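Local coordinates for protein TRNA threonylcarbamoyladenosine dehydratase (Escherichia coli, PDB 4D79) that catalyses the ATP-dependent dehydration of threonylcarbamoyladenosine at position 37 of tRNAs that read codons beginning with adenine, giving its cyclic form, at residues G14-L19 against A50-G55; G42-E47 against F248-V253; D63-T68 against Q73-R78; K85-V88 against I93-I96. All coordinates share one frame; numbering follows the deposited sequence.

Contact 1 of 4, residues G14-L19 against A50-G55; sequences GGTARL and ARTGIG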
# COMPACT_ATOMS: atom_id res chain seq x y z
N GLY B 14 -16.49 -6.62 8.98
CA GLY B 14 -16.65 -6.35 10.41
C GLY B 14 -15.54 -5.47 10.96
O GLY B 14 -15.80 -4.57 11.78
N GLY B 15 -14.30 -5.69 10.52
CA GLY B 15 -13.20 -4.84 10.96
C GLY B 15 -13.33 -3.40 10.49
O GLY B 15 -12.86 -2.48 11.18
N THR B 16 -13.97 -3.17 9.34
CA THR B 16 -14.30 -1.81 8.89
C THR B 16 -15.29 -1.13 9.83
O THR B 16 -15.07 0.01 10.26
CB THR B 16 -14.88 -1.91 7.48
OG1 THR B 16 -13.98 -2.70 6.68
CG2 THR B 16 -15.06 -0.55 6.85
N ALA B 17 -16.38 -1.82 10.17
CA ALA B 17 -17.33 -1.27 11.13
C ALA B 17 -16.66 -0.98 12.48
O ALA B 17 -17.00 0.02 13.14
CB ALA B 17 -18.48 -2.26 11.31
N ARG B 18 -15.77 -1.86 12.94
CA ARG B 18 -15.14 -1.67 14.25
C ARG B 18 -14.17 -0.50 14.26
O ARG B 18 -13.94 0.10 15.31
CB ARG B 18 -14.40 -2.94 14.71
CG ARG B 18 -15.36 -4.10 15.05
CD ARG B 18 -14.70 -5.20 15.88
NE ARG B 18 -13.39 -5.56 15.38
CZ ARG B 18 -13.17 -6.47 14.43
NH1 ARG B 18 -14.18 -7.11 13.87
NH2 ARG B 18 -11.93 -6.73 14.05
N LEU B 19 -13.68 -0.11 13.09
CA LEU B 19 -12.75 1.00 12.97
C LEU B 19 -13.45 2.33 12.70
O LEU B 19 -13.23 3.31 13.42
CB LEU B 19 -11.76 0.69 11.85
CG LEU B 19 -10.70 1.77 11.61
CD1 LEU B 19 -9.85 2.05 12.83
CD2 LEU B 19 -9.83 1.37 10.43
N ALA B 50 -12.45 -1.55 -2.49
CA ALA B 50 -13.12 -2.82 -2.38
C ALA B 50 -12.97 -3.41 -0.97
O ALA B 50 -13.95 -3.94 -0.40
CB ALA B 50 -12.57 -3.77 -3.44
N ARG B 51 -11.77 -3.32 -0.39
CA ARG B 51 -11.49 -3.91 0.90
C ARG B 51 -11.98 -3.07 2.06
O ARG B 51 -11.89 -3.51 3.20
CB ARG B 51 -9.98 -4.18 1.05
CG ARG B 51 -9.47 -5.27 0.10
CD ARG B 51 -8.15 -5.88 0.56
NE ARG B 51 -7.73 -6.88 -0.40
CZ ARG B 51 -8.20 -8.11 -0.47
NH1 ARG B 51 -9.09 -8.54 0.41
NH2 ARG B 51 -7.78 -8.92 -1.42
N THR B 52 -12.54 -1.90 1.80
CA THR B 52 -13.15 -1.09 2.84
C THR B 52 -14.67 -1.02 2.68
O THR B 52 -15.31 -0.14 3.24
CB THR B 52 -12.50 0.29 2.88
OG1 THR B 52 -11.07 0.18 2.75
CG2 THR B 52 -12.77 0.99 4.17
N GLY B 53 -15.26 -1.96 1.95
CA GLY B 53 -16.70 -2.06 1.91
C GLY B 53 -17.40 -1.03 1.06
O GLY B 53 -18.57 -0.78 1.29
N ILE B 54 -16.71 -0.42 0.09
CA ILE B 54 -17.37 0.47 -0.87
C ILE B 54 -18.29 -0.34 -1.77
O ILE B 54 -17.89 -1.34 -2.37
CB ILE B 54 -16.33 1.28 -1.66
CG1 ILE B 54 -15.57 2.22 -0.71
CG2 ILE B 54 -16.97 2.04 -2.76
CD1 ILE B 54 -16.40 3.38 -0.17
N GLY B 55 -19.55 0.09 -1.88
CA GLY B 55 -20.58 -0.77 -2.47
C GLY B 55 -20.67 -0.75 -3.97
O GLY B 55 -21.17 -1.71 -4.56

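Contact 2 of 4, residues G42-E47 against F248-V253; sequences GSWAAE and FGFVAV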
# COMPACT_ATOMS: atom_id res chain seq x y z
N GLY B 42 -3.78 4.00 -9.22
CA GLY B 42 -5.20 3.72 -9.21
C GLY B 42 -5.55 2.26 -8.94
O GLY B 42 -6.63 1.97 -8.40
N SER B 43 -4.67 1.32 -9.32
CA SER B 43 -5.00 -0.09 -9.10
C SER B 43 -5.06 -0.39 -7.61
O SER B 43 -5.97 -1.10 -7.15
CB SER B 43 -4.00 -1.00 -9.82
OG SER B 43 -2.71 -0.93 -9.25
N TRP B 44 -4.16 0.21 -6.82
CA TRP B 44 -4.19 0.05 -5.38
C TRP B 44 -5.33 0.85 -4.75
O TRP B 44 -5.92 0.39 -3.77
CB TRP B 44 -2.85 0.45 -4.74
CG TRP B 44 -1.74 -0.20 -5.40
CD1 TRP B 44 -1.04 0.28 -6.44
CD2 TRP B 44 -1.18 -1.50 -5.11
NE1 TRP B 44 -0.08 -0.59 -6.82
CE2 TRP B 44 -0.13 -1.70 -6.02
CE3 TRP B 44 -1.44 -2.49 -4.15
CZ2 TRP B 44 0.64 -2.85 -6.04
CZ3 TRP B 44 -0.67 -3.63 -4.15
CH2 TRP B 44 0.35 -3.81 -5.09
N ALA B 45 -5.67 2.02 -5.28
CA ALA B 45 -6.85 2.71 -4.78
C ALA B 45 -8.08 1.83 -4.94
O ALA B 45 -8.92 1.72 -4.03
CB ALA B 45 -7.02 4.06 -5.49
N ALA B 46 -8.21 1.18 -6.10
CA ALA B 46 -9.37 0.36 -6.35
C ALA B 46 -9.43 -0.81 -5.38
O ALA B 46 -10.51 -1.13 -4.85
CB ALA B 46 -9.36 -0.13 -7.80
N GLU B 47 -8.27 -1.43 -5.13
CA GLU B 47 -8.14 -2.49 -4.14
C GLU B 47 -8.60 -2.01 -2.77
O GLU B 47 -9.39 -2.67 -2.09
CB GLU B 47 -6.68 -2.97 -4.08
CG GLU B 47 -6.40 -4.07 -3.06
CD GLU B 47 -6.65 -5.46 -3.59
OE1 GLU B 47 -7.06 -5.57 -4.77
OE2 GLU B 47 -6.39 -6.45 -2.85
N PHE B 248 0.39 6.25 -2.38
CA PHE B 248 -0.37 7.35 -2.98
C PHE B 248 -1.86 6.99 -3.09
O PHE B 248 -2.73 7.74 -2.66
CB PHE B 248 0.20 7.69 -4.35
CG PHE B 248 1.24 8.78 -4.36
CD1 PHE B 248 2.53 8.56 -3.85
CD2 PHE B 248 0.99 10.00 -4.98
CE1 PHE B 248 3.52 9.55 -3.90
CE2 PHE B 248 1.99 10.99 -5.05
CZ PHE B 248 3.26 10.76 -4.49
N GLY B 249 -2.15 5.80 -3.62
CA GLY B 249 -3.53 5.39 -3.77
C GLY B 249 -4.22 5.18 -2.44
O GLY B 249 -5.41 5.52 -2.30
N PHE B 250 -3.50 4.62 -1.45
CA PHE B 250 -4.09 4.40 -0.13
C PHE B 250 -4.36 5.71 0.59
O PHE B 250 -5.41 5.86 1.24
CB PHE B 250 -3.21 3.49 0.74
CG PHE B 250 -3.09 2.09 0.25
CD1 PHE B 250 -3.99 1.57 -0.66
CD2 PHE B 250 -2.06 1.28 0.71
CE1 PHE B 250 -3.87 0.29 -1.11
CE2 PHE B 250 -1.95 -0.03 0.26
CZ PHE B 250 -2.83 -0.52 -0.62
N VAL B 251 -3.44 6.67 0.47
CA VAL B 251 -3.67 7.97 1.09
C VAL B 251 -4.85 8.68 0.42
O VAL B 251 -5.68 9.32 1.08
CB VAL B 251 -2.40 8.82 1.06
CG1 VAL B 251 -2.70 10.28 1.37
CG2 VAL B 251 -1.35 8.26 2.01
N ALA B 252 -4.95 8.58 -0.91
CA ALA B 252 -6.10 9.15 -1.60
C ALA B 252 -7.43 8.57 -1.08
O ALA B 252 -8.39 9.31 -0.85
CB ALA B 252 -5.97 8.94 -3.10
N VAL B 253 -7.51 7.24 -0.92
CA VAL B 253 -8.75 6.61 -0.43
C VAL B 253 -9.06 7.04 0.99
O VAL B 253 -10.19 7.47 1.29
CB VAL B 253 -8.65 5.08 -0.57
CG1 VAL B 253 -9.74 4.35 0.12
CG2 VAL B 253 -8.65 4.72 -2.05

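Contact 3 of 4, residues D63-T68 against Q73-R78; sequences DDVCVT and QIHALR. With ATP (adenosine-5'-triphosphate), chain K.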
# COMPACT_ATOMS: atom_id res chain seq x y z
N ASP B 63 -6.21 0.93 -21.02
CA ASP B 63 -4.91 0.33 -21.29
C ASP B 63 -4.91 -1.15 -20.89
O ASP B 63 -5.78 -1.63 -20.16
CB ASP B 63 -3.80 1.08 -20.54
CG ASP B 63 -2.42 0.81 -21.10
OD1 ASP B 63 -2.31 0.27 -22.23
OD2 ASP B 63 -1.43 1.14 -20.42
N ASP B 64 -3.92 -1.86 -21.43
CA ASP B 64 -3.71 -3.28 -21.19
C ASP B 64 -2.59 -3.50 -20.18
O ASP B 64 -1.68 -2.67 -20.05
CB ASP B 64 -3.36 -4.00 -22.50
CG ASP B 64 -4.47 -3.94 -23.53
OD1 ASP B 64 -5.66 -3.80 -23.15
OD2 ASP B 64 -4.16 -4.04 -24.73
N VAL B 65 -2.63 -4.65 -19.50
CA VAL B 65 -1.58 -5.05 -18.57
C VAL B 65 -0.31 -5.35 -19.35
O VAL B 65 -0.31 -6.15 -20.29
CB VAL B 65 -2.02 -6.26 -17.72
CG1 VAL B 65 -0.91 -6.70 -16.79
CG2 VAL B 65 -3.26 -5.92 -16.88
N CYS B 66 0.80 -4.71 -18.95
CA CYS B 66 2.10 -4.89 -19.57
C CYS B 66 3.09 -5.46 -18.56
O CYS B 66 3.05 -5.12 -17.38
CB CYS B 66 2.66 -3.57 -20.13
SG CYS B 66 1.69 -2.79 -21.43
N VAL B 67 4.01 -6.31 -19.04
CA VAL B 67 4.96 -6.96 -18.13
C VAL B 67 5.75 -5.91 -17.36
O VAL B 67 6.08 -6.12 -16.17
CB VAL B 67 5.90 -7.92 -18.90
CG1 VAL B 67 6.76 -7.17 -19.89
CG2 VAL B 67 6.77 -8.66 -17.90
N THR B 68 5.97 -4.74 -17.96
CA THR B 68 6.70 -3.67 -17.30
C THR B 68 5.90 -3.01 -16.19
O THR B 68 6.49 -2.23 -15.43
CB THR B 68 7.17 -2.59 -18.29
OG1 THR B 68 6.04 -1.99 -18.91
CG2 THR B 68 8.13 -3.15 -19.39
N GLN B 73 1.95 -2.33 -10.00
CA GLN B 73 0.51 -2.43 -10.25
C GLN B 73 -0.03 -3.78 -9.79
O GLN B 73 0.52 -4.84 -10.12
CB GLN B 73 0.20 -2.17 -11.74
CG GLN B 73 0.83 -0.85 -12.20
CD GLN B 73 0.44 -0.41 -13.60
OE1 GLN B 73 -0.55 -0.84 -14.18
NE2 GLN B 73 1.21 0.51 -14.13
N ILE B 74 -1.10 -3.74 -8.99
CA ILE B 74 -1.51 -4.96 -8.30
C ILE B 74 -2.02 -6.03 -9.26
O ILE B 74 -2.00 -7.22 -8.91
CB ILE B 74 -2.57 -4.58 -7.25
CG1 ILE B 74 -2.79 -5.74 -6.26
CG2 ILE B 74 -3.84 -4.16 -7.92
CD1 ILE B 74 -3.67 -5.42 -5.11
N HIS B 75 -2.49 -5.65 -10.43
CA HIS B 75 -3.02 -6.59 -11.42
C HIS B 75 -1.96 -7.15 -12.36
O HIS B 75 -2.29 -7.97 -13.22
CB HIS B 75 -4.11 -5.91 -12.26
CG HIS B 75 -3.68 -4.59 -12.81
ND1 HIS B 75 -2.60 -4.45 -13.68
CD2 HIS B 75 -4.14 -3.35 -12.58
CE1 HIS B 75 -2.43 -3.17 -13.95
NE2 HIS B 75 -3.35 -2.48 -13.29
N ALA B 76 -0.71 -6.72 -12.22
CA ALA B 76 0.35 -7.10 -13.15
C ALA B 76 0.90 -8.44 -12.69
O ALA B 76 1.71 -8.55 -11.76
CB ALA B 76 1.42 -6.01 -13.22
N LEU B 77 0.36 -9.50 -13.30
CA LEU B 77 0.73 -10.88 -13.03
C LEU B 77 0.97 -11.54 -14.37
O LEU B 77 0.39 -11.14 -15.38
CB LEU B 77 -0.39 -11.67 -12.30
CG LEU B 77 -0.93 -11.12 -10.98
CD1 LEU B 77 -2.12 -11.96 -10.46
CD2 LEU B 77 0.19 -11.10 -9.95
N ARG B 78 1.78 -12.60 -14.35
CA ARG B 78 2.16 -13.29 -15.58
C ARG B 78 0.95 -13.59 -16.45
O ARG B 78 0.96 -13.36 -17.67
CB ARG B 78 2.89 -14.59 -15.22
CG ARG B 78 3.37 -15.42 -16.36
CD ARG B 78 3.81 -16.78 -15.87
NE ARG B 78 4.23 -17.62 -16.98
CZ ARG B 78 4.85 -18.79 -16.84
NH1 ARG B 78 5.11 -19.25 -15.63
NH2 ARG B 78 5.21 -19.48 -17.92
PG ATP K . 3.25 2.73 -19.03
O1G ATP K . 4.70 2.32 -19.10
O2G ATP K . 2.29 1.72 -19.60
O3G ATP K . 3.01 4.17 -19.42
PB ATP K . 1.55 3.17 -16.80
O1B ATP K . 1.09 4.46 -17.45
O2B ATP K . 0.62 1.98 -16.64
O3B ATP K . 2.95 2.70 -17.45
PA ATP K . 1.30 4.44 -14.30
O1A ATP K . 1.74 5.87 -14.62
O2A ATP K . 1.62 3.88 -12.94
O3A ATP K . 2.09 3.50 -15.33
O5' ATP K . -0.27 4.22 -14.63
C5' ATP K . -1.15 5.25 -15.13
C4' ATP K . -2.55 4.78 -15.56
O4' ATP K . -3.47 5.89 -15.83
C3' ATP K . -2.51 3.96 -16.84
O3' ATP K . -3.12 2.67 -16.66
C2' ATP K . -3.30 4.78 -17.84
O2' ATP K . -3.97 3.97 -18.80
C1' ATP K . -4.29 5.56 -16.98
N9 ATP K . -4.89 6.69 -17.76
C8 ATP K . -4.15 7.59 -18.46
N7 ATP K . -4.92 8.50 -19.10
C5 ATP K . -6.19 8.18 -18.83
C6 ATP K . -7.48 8.78 -19.20
N6 ATP K . -7.50 9.84 -20.00
N1 ATP K . -8.61 8.21 -18.76
C2 ATP K . -8.58 7.11 -17.97
N3 ATP K . -7.43 6.51 -17.59
C4 ATP K . -6.20 6.99 -17.97

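Contact 4 of 4, residues K85-V88 against I93-I96; sequences KAEV and IRQI. With ATP (adenosine-5'-triphosphate), chain K.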
# COMPACT_ATOMS: atom_id res chain seq x y z
N LYS B 85 -6.62 -3.72 -18.29
CA LYS B 85 -6.40 -3.47 -16.87
C LYS B 85 -7.70 -3.35 -16.10
O LYS B 85 -7.82 -3.87 -14.97
CB LYS B 85 -5.60 -2.20 -16.65
CG LYS B 85 -4.20 -2.20 -17.06
CD LYS B 85 -3.60 -0.83 -16.80
CE LYS B 85 -2.09 -0.83 -17.10
NZ LYS B 85 -1.45 0.45 -16.75
N ALA B 86 -8.66 -2.57 -16.63
CA ALA B 86 -9.88 -2.29 -15.87
C ALA B 86 -10.70 -3.56 -15.68
O ALA B 86 -11.26 -3.79 -14.60
CB ALA B 86 -10.70 -1.21 -16.55
N GLU B 87 -10.72 -4.42 -16.69
CA GLU B 87 -11.46 -5.67 -16.59
C GLU B 87 -10.79 -6.64 -15.62
O GLU B 87 -11.48 -7.35 -14.88
CB GLU B 87 -11.59 -6.31 -17.97
CG GLU B 87 -12.61 -7.40 -18.03
CD GLU B 87 -13.99 -6.88 -17.67
OE1 GLU B 87 -14.37 -5.84 -18.24
OE2 GLU B 87 -14.67 -7.49 -16.81
N VAL B 88 -9.45 -6.74 -15.65
CA VAL B 88 -8.72 -7.58 -14.70
C VAL B 88 -8.99 -7.14 -13.27
O VAL B 88 -9.25 -7.95 -12.37
CB VAL B 88 -7.21 -7.54 -15.03
CG1 VAL B 88 -6.39 -8.22 -13.91
CG2 VAL B 88 -6.94 -8.22 -16.34
N ILE B 93 -11.99 -7.37 -7.93
CA ILE B 93 -12.90 -6.76 -6.95
C ILE B 93 -14.08 -7.68 -6.67
O ILE B 93 -14.53 -7.80 -5.52
CB ILE B 93 -13.35 -5.37 -7.43
CG1 ILE B 93 -12.15 -4.41 -7.34
CG2 ILE B 93 -14.54 -4.88 -6.60
CD1 ILE B 93 -12.38 -3.08 -7.99
N ARG B 94 -14.56 -8.39 -7.70
CA ARG B 94 -15.67 -9.34 -7.53
C ARG B 94 -15.27 -10.53 -6.67
O ARG B 94 -16.13 -11.17 -6.05
CB ARG B 94 -16.17 -9.81 -8.90
CG ARG B 94 -16.78 -8.67 -9.74
CD ARG B 94 -17.38 -9.10 -11.07
NE ARG B 94 -17.70 -7.93 -11.89
CZ ARG B 94 -17.12 -7.62 -13.05
NH1 ARG B 94 -16.18 -8.40 -13.56
NH2 ARG B 94 -17.49 -6.52 -13.70
N GLN B 95 -13.97 -10.87 -6.64
CA GLN B 95 -13.46 -11.90 -5.74
C GLN B 95 -13.30 -11.38 -4.32
O GLN B 95 -13.45 -12.14 -3.36
CB GLN B 95 -12.11 -12.43 -6.26
CG GLN B 95 -12.31 -13.41 -7.38
CD GLN B 95 -12.61 -14.80 -6.83
OE1 GLN B 95 -11.93 -15.29 -5.91
NE2 GLN B 95 -13.65 -15.41 -7.34
N ILE B 96 -13.02 -10.09 -4.18
CA ILE B 96 -12.91 -9.48 -2.87
C ILE B 96 -14.28 -9.38 -2.23
O ILE B 96 -14.48 -9.79 -1.08
CB ILE B 96 -12.23 -8.11 -2.95
CG1 ILE B 96 -10.73 -8.30 -3.30
CG2 ILE B 96 -12.37 -7.35 -1.62
CD1 ILE B 96 -9.99 -7.01 -3.57
PG ATP K . 3.25 2.73 -19.03
O1G ATP K . 4.70 2.32 -19.10
O2G ATP K . 2.29 1.72 -19.60
O3G ATP K . 3.01 4.17 -19.42
PB ATP K . 1.55 3.17 -16.80
O1B ATP K . 1.09 4.46 -17.45
O2B ATP K . 0.62 1.98 -16.64
O3B ATP K . 2.95 2.70 -17.45
PA ATP K . 1.30 4.44 -14.30
O1A ATP K . 1.74 5.87 -14.62
O2A ATP K . 1.62 3.88 -12.94
O3A ATP K . 2.09 3.50 -15.33
O5' ATP K . -0.27 4.22 -14.63
C5' ATP K . -1.15 5.25 -15.13
C4' ATP K . -2.55 4.78 -15.56
O4' ATP K . -3.47 5.89 -15.83
C3' ATP K . -2.51 3.96 -16.84
O3' ATP K . -3.12 2.67 -16.66
C2' ATP K . -3.30 4.78 -17.84
O2' ATP K . -3.97 3.97 -18.80
C1' ATP K . -4.29 5.56 -16.98
N9 ATP K . -4.89 6.69 -17.76
C8 ATP K . -4.15 7.59 -18.46
N7 ATP K . -4.92 8.50 -19.10
C5 ATP K . -6.19 8.18 -18.83
C6 ATP K . -7.48 8.78 -19.20
N6 ATP K . -7.50 9.84 -20.00
N1 ATP K . -8.61 8.21 -18.76
C2 ATP K . -8.58 7.11 -17.97
N3 ATP K . -7.43 6.51 -17.59
C4 ATP K . -6.20 6.99 -17.97
O HOH W 1 -17.24 -5.66 -16.03

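Contact 1 of 4, residues G14-L19 against A50-G55
Thr16 and Thr52 meet methyl to methyl. Their CG2 atoms lie 3.8 Å apart, and the two side chains cross at about a right angle. The Thr16 methyl also rests on the backbone of Thr52, which follows helix 42-51, with Thr16 CG2 3.6 Å from Thr52 O. In both threonines OG1 lies beside the backbone N (chi1 -50° in Thr16, -43° in Thr52). This leaves CG2 anti to that N and brings the methyls together.

The polar ends of Thr52 and Arg51 have partners outside the contact. Thr52 OG1 is hydrogen-bonded back to Ala48 O of helix 42-51. Arg51 turns its guanidinium away from helix 7-20. It forms a salt bridge with Glu47, and its NH1 reaches Thr70 O and Ala76 O of the second subunit. Thr16 OG1 stands 4.1 Å from Arg51 O, without a bond.

Backbone bonds shape the helix end. Gly53, with a positive phi of 76°, is the C-prime residue of a Schellman motif, and a weak bond joins Gly53 N to Ala50 O. Phe28 of helix 22-29 packs on both threonines. The contact thus joins helix 7-20 to the chain leaving helix 42-51 by van der Waals packing, and it depends on shape more than on bond direction.

Contact 2 of 4, residues G42-E47 against F248-V253
The Phe250 ring and the Val253 side chain reach from helix 248-253 to the backbone and CB atoms of Trp44 and Ala45. Phe250 has CG beside its backbone N (chi1 -66°), which swings the ring toward helix 42-47. The ring arrives edge on. Its CE1 is 3.4 Å from Trp44 O, which sits near the ring plane, and 3.8 Å from Trp44 CB. The indole of Trp44 leads away from the contact, and its NE1 is hydrogen-bonded to Arg72 O.

Val253 points CG1 anti to the backbone N (chi1 170°), and the other branch does the touching. Its CG2 lies 3.6 Å from Ala45 O and 3.9 Å from Ala45 CB. The same Ala45 methyl is 3.9 Å from Gly249 O. Small residues allow this closeness. The CA atoms of Ala45 and Gly249 are 4.4 Å apart, and a CB on Gly249 would press tightly on Ala45 N.

The helix axes approach to 7.6 Å and cross at -45°. A predicted transmembrane span includes 248-253, yet here these residues are buried within the fold. Helix 242-266 packs on helix 42-51 by this contact, and on strands 202-206 and 164-168 through Phe248 and Val251. Ala246 of the second subunit packs on Phe250.

Contact 3 of 4, residues D63-T68 against Q73-R78
Gln73 NE2 gives a hydrogen bond to the beta-phosphate oxygen O2B of ATP, 3.0 Å long and nearly straight at 168°. The Gln73 chain is extended beyond CG, which carries the amide to the phosphate. Its OE1 accepts from Lys85 NZ, so both ends of the amide are used and its rotation is probably fixed. Asp63 borders the ribose, with its CB 3.4 Å from O2' of ATP.

Across the loop the contact is apolar. The two branches of Val65 divide the work. CG2 mainly meets the His75 ring, obliquely, 3.6 Å from His75 ND1. CG1 meets the backbone at His75 and Ala76, 3.9 Å from Ala76 CA. The ring of His75 is held by NE2, which is bonded to Ile38 O, while the buried ND1 has no partner in the model. A glycine in place of Val65 would probably open a gap beside the His75 ring and Ala76, taking away the packing between the two arms.

A type I turn from Gln73 to Ala76 shapes the second arm. Both arms belong to the loop between strand 56-60 and helix 85-96. Val65 and His75 pack on Lys85 at the start of that helix, and Ser43 of helix 42-51 touches Gln73 and His75.

Contact 4 of 4, residues K85-V88 against I93-I96
Glu87 and Arg94 face each other along one side of helix 85-96, seven residues apart. The OE2 of Glu87 comes to the edge of the Arg94 guanidinium, in its plane, and the planes of the two flat groups are tilted by only 22°. The salt bridge is long, with Glu87 OE2 3.7 Å from Arg94 NH1. A water adds a second link: it donates to Glu87 OE2 at 3.2 Å and accepts from Arg94 NH2.

The two chains take different shapes to meet. Arg94 is extended from CG to NE. The first bond of Glu87 points away from 93-96, and the bend at chi2 (60°) brings the carboxylate back toward Arg94. Arg94 NH1 also has a weak, long ion pair with Glu91.

Lys85 heads the other way along an extended chain. Lys85 NZ is 2.8 Å from ATP O3', a hydrogen bond, and 2.6 Å from ATP O2B. A methionine here has no charged amine, and would probably leave O2B without its nearby positive charge and O3' and the side-chain oxygen OE1 of Gln73 without this mate.

The chemistry differs at the two ends. The Glu87-Arg94 pair is a loose surface charge pair partly mediated by water, whereas Lys85 joins ribose and phosphate in the buried nucleotide pocket.

How the contacts relate
All four contacts belong to the Rossmann-like fold of this ThiF family protein. Contacts 1 and 2 share helix 42-51, and their centres are about 15 Å apart. Contact 2 closes a long loop that encloses contacts 3 and 4, which follow in series; the segments of contacts 1 and 2 alternate along the chain. Contact 4 lies within helix 85-96, and its residues Ile93 and Ile96 pack on helix 42-51. Contacts 3 and 4 are nearest, with centres about 13 Å apart, and both touch ATP. The centres of contacts 1 and 3 are about 27 Å apart. Every contact also touches the second subunit, so the residues around the ATP pocket lie next to the subunit interface.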